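Local atomic coordinates of hypothetical protein APC35681 (Geobacillus stearothermophilus, PDB entry 1RFZ), a protein that has no established function but may act as a phosphatidylglycerophosphatase, removing the phosphate from phosphatidylglycerophosphate. Residues A[17-25]-A[71-79]. Residues are numbered along the deposited sequence; the frame is centred on the assembly and turned at random.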
loop_
_atom_site.group_PDB
_atom_site.type_symbol
_atom_site.label_atom_id
_atom_site.label_comp_id
_atom_site.label_asym_id
_atom_site.label_seq_id
_atom_site.Cartn_x
_atom_site.Cartn_y
_atom_site.Cartn_z
ATOM N N ARG A 17 -5.368 24.363 2.184
ATOM C CA ARG A 17 -6.790 24.701 2.176
ATOM C C ARG A 17 -7.080 25.741 1.105
ATOM O O ARG A 17 -8.064 25.635 0.376
ATOM C CB ARG A 17 -7.237 25.240 3.537
ATOM C CG ARG A 17 -7.530 24.175 4.564
ATOM C CD ARG A 17 -7.686 24.753 5.962
ATOM N NE ARG A 17 -8.073 23.722 6.928
ATOM C CZ ARG A 17 -9.309 23.235 7.051
ATOM N NH1 ARG A 17 -10.287 23.693 6.276
ATOM N NH2 ARG A 17 -9.563 22.279 7.936
ATOM N N ARG A 18 -6.217 26.745 1.008
ATOM C CA ARG A 18 -6.404 27.799 0.024
ATOM C C ARG A 18 -6.392 27.219 -1.394
ATOM O O ARG A 18 -7.333 27.423 -2.157
ATOM C CB ARG A 18 -5.313 28.861 0.186
ATOM C CG ARG A 18 -5.634 30.202 -0.460
ATOM C CD ARG A 18 -4.482 31.158 -0.258
ATOM N NE ARG A 18 -3.225 30.548 -0.684
ATOM C CZ ARG A 18 -2.034 31.131 -0.589
ATOM N NH1 ARG A 18 -1.928 32.355 -0.077
ATOM N NH2 ARG A 18 -0.947 30.490 -1.007
ATOM N N TRP A 19 -5.331 26.493 -1.741
ATOM C CA TRP A 19 -5.232 25.885 -3.061
ATOM C C TRP A 19 -6.521 25.141 -3.399
ATOM O O TRP A 19 -7.063 25.305 -4.498
ATOM C CB TRP A 19 -4.048 24.917 -3.121
ATOM C CG TRP A 19 -2.697 25.593 -3.135
ATOM C CD1 TRP A 19 -2.404 26.828 -2.648
ATOM C CD2 TRP A 19 -1.442 25.021 -3.552
ATOM N NE1 TRP A 19 -1.052 27.059 -2.722
ATOM C CE2 TRP A 19 -0.438 25.967 -3.269
ATOM C CE3 TRP A 19 -1.073 23.800 -4.131
ATOM C CZ2 TRP A 19 0.915 25.733 -3.541
ATOM C CZ3 TRP A 19 0.281 23.568 -4.404
ATOM C CH2 TRP A 19 1.255 24.533 -4.106
ATOM N N LEU A 20 -7.013 24.326 -2.461
ATOM C CA LEU A 20 -8.253 23.569 -2.689
ATOM C C LEU A 20 -9.383 24.496 -3.114
ATOM O O LEU A 20 -10.132 24.190 -4.037
ATOM C CB LEU A 20 -8.682 22.799 -1.426
ATOM C CG LEU A 20 -7.905 21.536 -1.024
ATOM C CD1 LEU A 20 -8.653 20.795 0.076
ATOM C CD2 LEU A 20 -7.754 20.637 -2.231
ATOM N N GLU A 21 -9.499 25.627 -2.419
ATOM C CA GLU A 21 -10.514 26.635 -2.708
ATOM C C GLU A 21 -10.225 27.248 -4.074
ATOM O O GLU A 21 -11.149 27.549 -4.828
ATOM C CB GLU A 21 -10.486 27.733 -1.642
ATOM C CG GLU A 21 -11.435 28.900 -1.907
ATOM C CD GLU A 21 -12.818 28.699 -1.300
ATOM O OE1 GLU A 21 -12.903 28.572 -0.055
ATOM O OE2 GLU A 21 -13.818 28.675 -2.064
ATOM N N GLU A 22 -8.936 27.416 -4.379
ATOM C CA GLU A 22 -8.473 27.988 -5.648
ATOM C C GLU A 22 -8.606 27.062 -6.853
ATOM O O GLU A 22 -8.335 27.476 -7.979
ATOM C CB GLU A 22 -7.017 28.429 -5.535
ATOM C CG GLU A 22 -6.813 29.711 -4.766
ATOM C CD GLU A 22 -5.347 29.999 -4.519
ATOM O OE1 GLU A 22 -4.555 29.903 -5.482
ATOM O OE2 GLU A 22 -4.987 30.325 -3.365
ATOM N N ARG A 23 -8.997 25.810 -6.615
ATOM C CA ARG A 23 -9.197 24.843 -7.690
ATOM C C ARG A 23 -10.688 24.497 -7.742
ATOM O O ARG A 23 -11.133 23.698 -8.575
ATOM C CB ARG A 23 -8.362 23.589 -7.450
ATOM C CG ARG A 23 -6.885 23.870 -7.269
ATOM C CD ARG A 23 -6.296 24.567 -8.478
ATOM N NE ARG A 23 -6.026 23.654 -9.582
ATOM C CZ ARG A 23 -5.518 24.030 -10.755
ATOM N NH1 ARG A 23 -5.227 25.307 -10.976
ATOM N NH2 ARG A 23 -5.290 23.128 -11.705
ATOM N N GLY A 24 -11.453 25.113 -6.842
ATOM C CA GLY A 24 -12.886 24.898 -6.814
ATOM C C GLY A 24 -13.422 24.049 -5.673
ATOM O O GLY A 24 -14.644 23.985 -5.447
ATOM N N VAL A 25 -12.528 23.412 -4.924
ATOM C CA VAL A 25 -12.977 22.544 -3.844
ATOM C C VAL A 25 -13.127 23.191 -2.467
ATOM O O VAL A 25 -12.233 23.863 -1.957
ATOM C CB VAL A 25 -12.074 21.293 -3.739
ATOM C CG1 VAL A 25 -12.711 20.283 -2.796
ATOM C CG2 VAL A 25 -11.849 20.680 -5.148
ATOM N N ILE A 71 -2.099 19.245 -6.580
ATOM C CA ILE A 71 -2.497 20.463 -7.265
ATOM C C ILE A 71 -1.332 21.211 -7.919
ATOM O O ILE A 71 -1.552 22.152 -8.684
ATOM C CB ILE A 71 -3.251 21.422 -6.322
ATOM C CG1 ILE A 71 -4.464 20.715 -5.714
ATOM C CG2 ILE A 71 -3.750 22.626 -7.101
ATOM C CD1 ILE A 71 -5.378 21.631 -4.897
ATOM N N GLN A 72 -0.097 20.807 -7.633
ATOM C CA GLN A 72 1.061 21.458 -8.252
ATOM C C GLN A 72 1.161 20.997 -9.706
ATOM O O GLN A 72 1.178 21.809 -10.633
ATOM C CB GLN A 72 2.349 21.101 -7.503
ATOM C CG GLN A 72 3.633 21.680 -8.097
ATOM C CD GLN A 72 3.726 23.219 -8.067
ATOM O OE1 GLN A 72 4.821 23.770 -7.968
ATOM N NE2 GLN A 72 2.586 23.905 -8.170
ATOM N N LEU A 73 1.213 19.683 -9.893
ATOM C CA LEU A 73 1.294 19.091 -11.220
ATOM C C LEU A 73 0.036 19.439 -12.021
ATOM O O LEU A 73 0.118 19.793 -13.199
ATOM C CB LEU A 73 1.448 17.573 -11.094
ATOM C CG LEU A 73 2.625 17.110 -10.216
ATOM C CD1 LEU A 73 2.449 15.636 -9.869
ATOM C CD2 LEU A 73 3.963 17.362 -10.922
ATOM N N ASP A 74 -1.125 19.343 -11.378
ATOM C CA ASP A 74 -2.383 19.659 -12.046
ATOM C C ASP A 74 -2.288 21.009 -12.738
ATOM O O ASP A 74 -2.836 21.189 -13.823
ATOM C CB ASP A 74 -3.551 19.687 -11.050
ATOM C CG ASP A 74 -4.415 18.433 -11.119
ATOM O OD1 ASP A 74 -4.769 18.017 -12.242
ATOM O OD2 ASP A 74 -4.751 17.873 -10.051
ATOM N N LYS A 75 -1.589 21.956 -12.107
ATOM C CA LYS A 75 -1.425 23.298 -12.663
ATOM C C LYS A 75 -0.418 23.370 -13.807
ATOM O O LYS A 75 -0.745 23.853 -14.883
ATOM C CB LYS A 75 -1.020 24.287 -11.567
ATOM C CG LYS A 75 -2.187 24.910 -10.812
ATOM C CD LYS A 75 -1.686 25.957 -9.820
ATOM C CE LYS A 75 -2.822 26.583 -9.011
ATOM N NZ LYS A 75 -2.324 27.515 -7.945
ATOM N N LEU A 76 0.804 22.903 -13.574
ATOM C CA LEU A 76 1.821 22.926 -14.621
ATOM C C LEU A 76 1.308 22.264 -15.890
ATOM O O LEU A 76 1.627 22.698 -16.997
ATOM C CB LEU A 76 3.096 22.204 -14.181
ATOM C CG LEU A 76 3.994 22.901 -13.169
ATOM C CD1 LEU A 76 3.788 22.284 -11.797
ATOM C CD2 LEU A 76 5.440 22.750 -13.608
ATOM N N ALA A 77 0.531 21.201 -15.728
ATOM C CA ALA A 77 -0.025 20.493 -16.873
ATOM C C ALA A 77 -1.137 21.337 -17.503
ATOM O O ALA A 77 -1.495 21.148 -18.663
ATOM C CB ALA A 77 -0.569 19.129 -16.434
ATOM N N GLU A 78 -1.675 22.273 -16.727
ATOM C CA GLU A 78 -2.736 23.153 -17.206
ATOM C C GLU A 78 -2.110 24.360 -17.892
ATOM O O GLU A 78 -2.711 24.952 -18.789
ATOM C CB GLU A 78 -3.609 23.612 -16.037
ATOM C CG GLU A 78 -4.773 24.496 -16.437
ATOM C CD GLU A 78 -5.614 24.911 -15.244
ATOM O OE1 GLU A 78 -6.225 24.027 -14.607
ATOM O OE2 GLU A 78 -5.658 26.123 -14.941
ATOM N N ASP A 79 -0.901 24.720 -17.454
ATOM C CA ASP A 79 -0.160 25.845 -18.023
ATOM C C ASP A 79 0.892 25.287 -18.967
ATOM O O ASP A 79 1.885 25.946 -19.251
ATOM C CB ASP A 79 0.573 26.655 -16.941
ATOM C CG ASP A 79 -0.326 27.075 -15.796
ATOM O OD1 ASP A 79 -1.468 27.519 -16.044
ATOM O OD2 ASP A 79 0.129 26.974 -14.636
#
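Ile71, on the last turns of helix 61-76, packs among Trp19 and Leu20 of helix 13-22 and Arg23, which follows that helix. Its CB meets CE3 of Trp19 at the ring edge, near the ring plane, 3.9 Å away, while its CD1 lies 3.7 Å from CD2 of Leu20. The methylenes of Arg23 complete the group, CG lying beside Ile71 CG2. A branched residue suits this place, since CG2 and CD1 can both touch the Arg23 chain while CD1 also reaches Leu20. Leu20 and Arg23 further pack on Leu145 of helix 145-163.

Arg23 carries the polar part. Bends at chi2 and chi3 (-79°) wrap its aliphatic portion past Ile71 and carry the guanidinium on to Glu78, which meets it from the opposite direction with an extended chain. Arg23 NH2 and Glu78 OE1 form a salt bridge at 3.2 Å, with the planes of the two groups 16° apart; its hydrogen bond is weak, bent to 125° at the hydrogen. OE1 also accepts from Cys141 N, the stronger bond, which probably fixes the carboxylate. The extended chain of Lys75 lays CG over one guanidinium face, 3.4 Å from Arg23 CZ, and brings CE near Arg23 NH1 as well, so the length of the lysine chain is used.

Looser electrostatics border the pair. Lys75 NZ lies 4.1 Å from Glu22 OE1, too far for a salt bridge, and 5.1 Å from the centroid of the Trp19 five-membered ring, so distant that any cation-pi attraction is slight. Glu22 has a closer partner in Arg18, through OE2.

Gly24 follows in a Schellman motif; at its positive phi a CB would press on the preceding carbonyl O. The chemistry thus implies a joint between the C-terminal parts of two helices, whose apolar packing continues along the chain of buried Arg23 to a guanidinium whose charge Glu78 probably offsets in part.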